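Local coordinates for mandelate racemase/muconate lactonizing protein (Thermobispora bispora, PDB 3VC5), which probably catalyses the magnesium-dependent dehydration of D-glucarate to 5-dehydro-4-deoxy-D-glucarate, as a member of the mandelate racemase/muconate lactonizing enzyme family, at residues D160-S165 with L353-P358; V291-L296 with A322-L327. All coordinates share one frame; numbering follows the deposited sequence. Where two conformers were deposited one is given.

Interaction 1: residues D160-S165 with L353-P358; sequences DAVPYS and LAAATP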
# COMPACT_ATOMS: atom_id res chain seq x y z
N ASP A 160 7.27 19.64 4.47
CA ASP A 160 7.81 20.50 3.41
C ASP A 160 9.23 20.12 3.00
O ASP A 160 9.64 20.41 1.87
CB ASP A 160 7.79 21.97 3.84
CG ASP A 160 6.40 22.55 3.92
OD1 ASP A 160 5.46 21.97 3.34
OD2 ASP A 160 6.24 23.61 4.57
N ALA A 161 9.97 19.48 3.91
CA ALA A 161 11.35 19.10 3.67
C ALA A 161 11.61 17.74 4.33
O ALA A 161 10.96 17.40 5.31
CB ALA A 161 12.31 20.17 4.21
N VAL A 162 12.55 16.97 3.77
CA VAL A 162 12.84 15.61 4.24
C VAL A 162 14.20 15.61 4.90
O VAL A 162 15.22 15.88 4.24
CB VAL A 162 12.88 14.66 3.05
CG1 VAL A 162 13.39 13.28 3.46
CG2 VAL A 162 11.47 14.57 2.40
N PRO A 163 14.23 15.36 6.21
CA PRO A 163 15.53 15.29 6.88
C PRO A 163 16.36 14.09 6.44
O PRO A 163 15.83 12.99 6.27
CB PRO A 163 15.17 15.15 8.37
CG PRO A 163 13.76 15.66 8.47
CD PRO A 163 13.11 15.24 7.16
N TYR A 164 17.67 14.33 6.31
CA TYR A 164 18.67 13.33 5.98
C TYR A 164 19.71 13.29 7.10
O TYR A 164 19.96 14.29 7.77
CB TYR A 164 19.34 13.60 4.60
CG TYR A 164 18.44 13.27 3.42
CD1 TYR A 164 18.48 11.99 2.82
CD2 TYR A 164 17.54 14.20 2.95
CE1 TYR A 164 17.64 11.67 1.75
CE2 TYR A 164 16.71 13.90 1.88
CZ TYR A 164 16.75 12.62 1.30
OH TYR A 164 15.93 12.33 0.25
N SER A 165 20.36 12.14 7.24
CA SER A 165 21.47 11.94 8.17
C SER A 165 22.81 12.24 7.52
O SER A 165 22.97 12.21 6.28
CB SER A 165 21.47 10.49 8.70
OG SER A 165 21.65 9.59 7.61
N LEU A 353 9.20 10.55 -2.26
CA LEU A 353 8.65 9.38 -1.55
C LEU A 353 8.57 9.68 -0.05
O LEU A 353 7.52 9.52 0.60
CB LEU A 353 9.51 8.14 -1.81
CG LEU A 353 9.20 6.90 -0.94
CD1 LEU A 353 7.76 6.38 -1.18
CD2 LEU A 353 10.24 5.82 -1.24
N ALA A 354 9.69 10.11 0.54
CA ALA A 354 9.68 10.38 1.99
C ALA A 354 8.71 11.52 2.35
O ALA A 354 8.05 11.46 3.40
CB ALA A 354 11.09 10.70 2.49
N ALA A 355 8.65 12.58 1.53
CA ALA A 355 7.78 13.71 1.86
C ALA A 355 6.30 13.33 1.91
O ALA A 355 5.53 13.93 2.67
CB ALA A 355 7.99 14.88 0.84
N ALA A 356 5.91 12.37 1.08
CA ALA A 356 4.50 12.03 0.88
C ALA A 356 4.11 10.76 1.60
O ALA A 356 3.01 10.25 1.38
CB ALA A 356 4.18 11.89 -0.64
N THR A 357 4.98 10.23 2.47
CA THR A 357 4.67 8.95 3.11
C THR A 357 4.67 9.21 4.61
O THR A 357 5.73 9.39 5.23
CB THR A 357 5.69 7.83 2.71
OG1 THR A 357 5.67 7.69 1.28
CG2 THR A 357 5.34 6.46 3.38
N PRO A 358 3.47 9.22 5.21
CA PRO A 358 3.41 9.57 6.62
C PRO A 358 4.36 8.75 7.51
O PRO A 358 4.94 9.29 8.43
CB PRO A 358 1.94 9.31 7.00
CG PRO A 358 1.19 9.52 5.70
CD PRO A 358 2.14 9.12 4.59
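Val162 on strand 161-169 meets Ala354 and Ala355 in the last turn of helix 344-355. All three residues are buried. The CA atoms of Val162 and Ala355 are 5.9 Å apart, a close approach that suits the small alanine side chains on the helix. Val162 points toward the helix, and each of its methyl groups has a main target. CG1 lies 3.6 Å from Ala354 CB. CG2 is 3.6 Å from Ala355 N and 3.8 Å from Ala355 CB, so it touches backbone as well as side chain. The first torsion sets this fork: CG1 is anti to the backbone N (chi1 171°) and CG2 is anti to the carbonyl carbon. Ala354 CB also comes within 3.9 Å of Val162 CG2, so this one methyl touches both prongs. No hydrogen bond crosses the contact.

The polar work is done where the helix ends. Thr357 OG1 binds Leu353 O at 2.7 Å, with a C=O...donor angle of 143° and the hydroxyl tilted 30° from the carbonyl plane. This bond ties the residues after the helix back to its last turn. Arg159, just before the strand segment, bonds to the carbonyl oxygens of Thr357 and Pro358. Its charge probably interacts well with the negative end of the helix dipole.

On the strand side, Val162 pairs through its backbone with Val389 of the antiparallel strand 388-390. Tyr164 OH bonds to Thr351 OG1, a second link from this strand to the same helix. Valine on a strand against alanines on a covering helix is the strand-to-helix packing of a barrel wall. It is consistent with the modified TIM barrel, (β/α)7β, of the enolase superfamily.

Interaction 2: residues V291-L296 with A322-L327; sequences VTPEHL and AHIATL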
# COMPACT_ATOMS: atom_id res chain seq x y z
N VAL A 291 14.49 -7.35 2.77
CA VAL A 291 14.83 -6.53 1.60
C VAL A 291 13.86 -6.77 0.44
O VAL A 291 14.07 -6.27 -0.66
CB VAL A 291 16.32 -6.72 1.15
CG1 VAL A 291 17.29 -6.24 2.25
CG2 VAL A 291 16.57 -8.17 0.82
N THR A 292 12.83 -7.59 0.67
CA THR A 292 11.85 -7.84 -0.38
C THR A 292 10.57 -8.31 0.34
O THR A 292 10.64 -8.73 1.49
CB THR A 292 12.40 -8.88 -1.41
OG1 THR A 292 11.54 -8.89 -2.55
CG2 THR A 292 12.47 -10.29 -0.85
N PRO A 293 9.39 -8.18 -0.28
CA PRO A 293 8.20 -8.44 0.53
C PRO A 293 8.08 -9.85 1.11
O PRO A 293 7.52 -10.02 2.20
CB PRO A 293 7.04 -8.12 -0.45
CG PRO A 293 7.64 -7.00 -1.32
CD PRO A 293 9.04 -7.53 -1.58
N GLU A 294 8.65 -10.85 0.44
CA GLU A 294 8.58 -12.24 0.90
C GLU A 294 9.24 -12.41 2.27
O GLU A 294 9.03 -13.40 2.95
CB GLU A 294 9.25 -13.19 -0.11
CG GLU A 294 8.38 -13.62 -1.30
CD GLU A 294 9.00 -14.75 -2.13
OE1 GLU A 294 8.43 -15.12 -3.18
OE2 GLU A 294 10.07 -15.27 -1.73
N HIS A 295 10.08 -11.47 2.65
CA HIS A 295 10.78 -11.55 3.95
C HIS A 295 9.90 -11.10 5.12
O HIS A 295 10.25 -11.28 6.29
CB HIS A 295 12.03 -10.67 3.94
CG HIS A 295 13.08 -11.14 2.97
ND1 HIS A 295 14.11 -10.34 2.52
CD2 HIS A 295 13.23 -12.33 2.34
CE1 HIS A 295 14.85 -11.03 1.67
NE2 HIS A 295 14.35 -12.25 1.55
N LEU A 296 8.80 -10.42 4.82
CA LEU A 296 8.08 -9.72 5.90
C LEU A 296 7.32 -10.66 6.85
O LEU A 296 7.33 -10.42 8.05
CB LEU A 296 7.18 -8.60 5.35
CG LEU A 296 7.97 -7.39 4.82
CD1 LEU A 296 7.12 -6.58 3.80
CD2 LEU A 296 8.47 -6.51 5.97
N ALA A 322 5.66 2.89 -0.91
CA ALA A 322 4.59 3.46 -0.08
C ALA A 322 3.68 2.37 0.50
O ALA A 322 3.28 2.45 1.67
CB ALA A 322 3.75 4.51 -0.88
N HIS A 323 3.34 1.36 -0.30
CA HIS A 323 2.51 0.22 0.19
C HIS A 323 3.22 -0.49 1.32
O HIS A 323 2.59 -0.85 2.34
CB HIS A 323 2.21 -0.76 -0.93
CG HIS A 323 1.16 -0.29 -1.89
ND1 HIS A 323 0.16 -1.11 -2.35
CD2 HIS A 323 0.95 0.92 -2.47
CE1 HIS A 323 -0.62 -0.44 -3.19
NE2 HIS A 323 -0.16 0.80 -3.26
N ILE A 324 4.50 -0.76 1.15
CA ILE A 324 5.30 -1.38 2.23
C ILE A 324 5.36 -0.53 3.49
O ILE A 324 5.33 -1.07 4.60
CB ILE A 324 6.67 -1.86 1.72
CG1 ILE A 324 6.49 -2.87 0.58
CG2 ILE A 324 7.54 -2.40 2.88
CD1 ILE A 324 5.72 -4.13 0.95
N ALA A 325 5.46 0.79 3.33
CA ALA A 325 5.44 1.65 4.50
C ALA A 325 4.13 1.45 5.28
O ALA A 325 4.15 1.38 6.52
CB ALA A 325 5.61 3.15 4.09
N THR A 326 3.00 1.37 4.59
CA THR A 326 1.71 1.15 5.27
C THR A 326 1.74 -0.19 6.03
O THR A 326 1.25 -0.30 7.18
CB THR A 326 0.53 1.14 4.23
OG1 THR A 326 0.40 2.45 3.70
CG2 THR A 326 -0.82 0.69 4.88
N LEU A 327 2.33 -1.19 5.38
CA LEU A 327 2.36 -2.53 5.95
C LEU A 327 3.19 -2.47 7.24
O LEU A 327 2.75 -2.91 8.31
CB LEU A 327 2.96 -3.52 4.96
CG LEU A 327 3.10 -4.99 5.38
CD1 LEU A 327 3.24 -5.82 4.11
CD2 LEU A 327 4.30 -5.20 6.35
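Leu296 faces Leu327 tip to tip, with Leu296 CD1 4.0 Å from Leu327 CD1. The other methyl of Leu327 also takes part, so Leu296 CD1 sits against the branched end of that side chain. Leu327 extends with CG anti to its backbone N (chi1 179°), which carries both methyls out from helix 318-330. The same Leu296 CD1 has a second neighbour in Ile324 CD1, at 4.0 Å. Here the two side chains cross obliquely. Ile324 CD1 then reaches Pro293 CG at 4.1 Å, and these side chains meet at about a right angle. The end of Ile324 therefore touches both the proline ring and the leucine.

The Ile324 branch that touches is CG1-CD1. CG1 lies anti to the carbonyl carbon (chi1 -59°), while CG2 takes the position anti to the backbone N. Leu296, Ile324 and Leu327 all point toward the opposite segment, with Ile324 and Leu327 three residues apart on one face of their helix. Trp315, in helix 312-315, packs on Pro293, Leu296 and Ile324.

Bonds within the loop fix its shape. Leu296 N donates to Pro293 O at 2.9 Å. Val291 N donates to His295 ND1 at 3.0 Å, nearly straight at 167° and close to the ring plane. Thr292 CG2 lies 3.5 Å above the centre of that ring. ND1 accepts here, so a proton on a neutral ring would probably be on NE2.

The second subunit lies alongside. Its Thr330 packs on Leu296, and its Leu327 packs on Leu327. Across the two segments the contact is purely hydrocarbon, without a directional bond. Its hold thus rests on burial and shape; polar bonds lie within each segment or reach the second subunit, where His323 and Thr326 bond to Thr326 and His323.

Interactions 1 and 2 are both buried, and both also reach the second subunit. Interaction 1 joins strand 161-169 to the end of helix 344-355, which follows strand 334-337. Interaction 2 joins a loop before helix 296-302 to the side of helix 318-330. They touch directly: Thr357 CG2, just past helix 344-355, lies 3.4 Å from Ala325 CB, and Leu353 of that helix packs near Ala322. Each contact is apolar across its segments. Interaction 1 uses small residues and brings backbones close, whereas interaction 2 bridges wider spacing with long side chains. The dimer partner meets interaction 1 around Ala356 and Pro358, but interaction 2 mainly along helix 318-330, through stacked His323 rings and His323-Thr326 bonds.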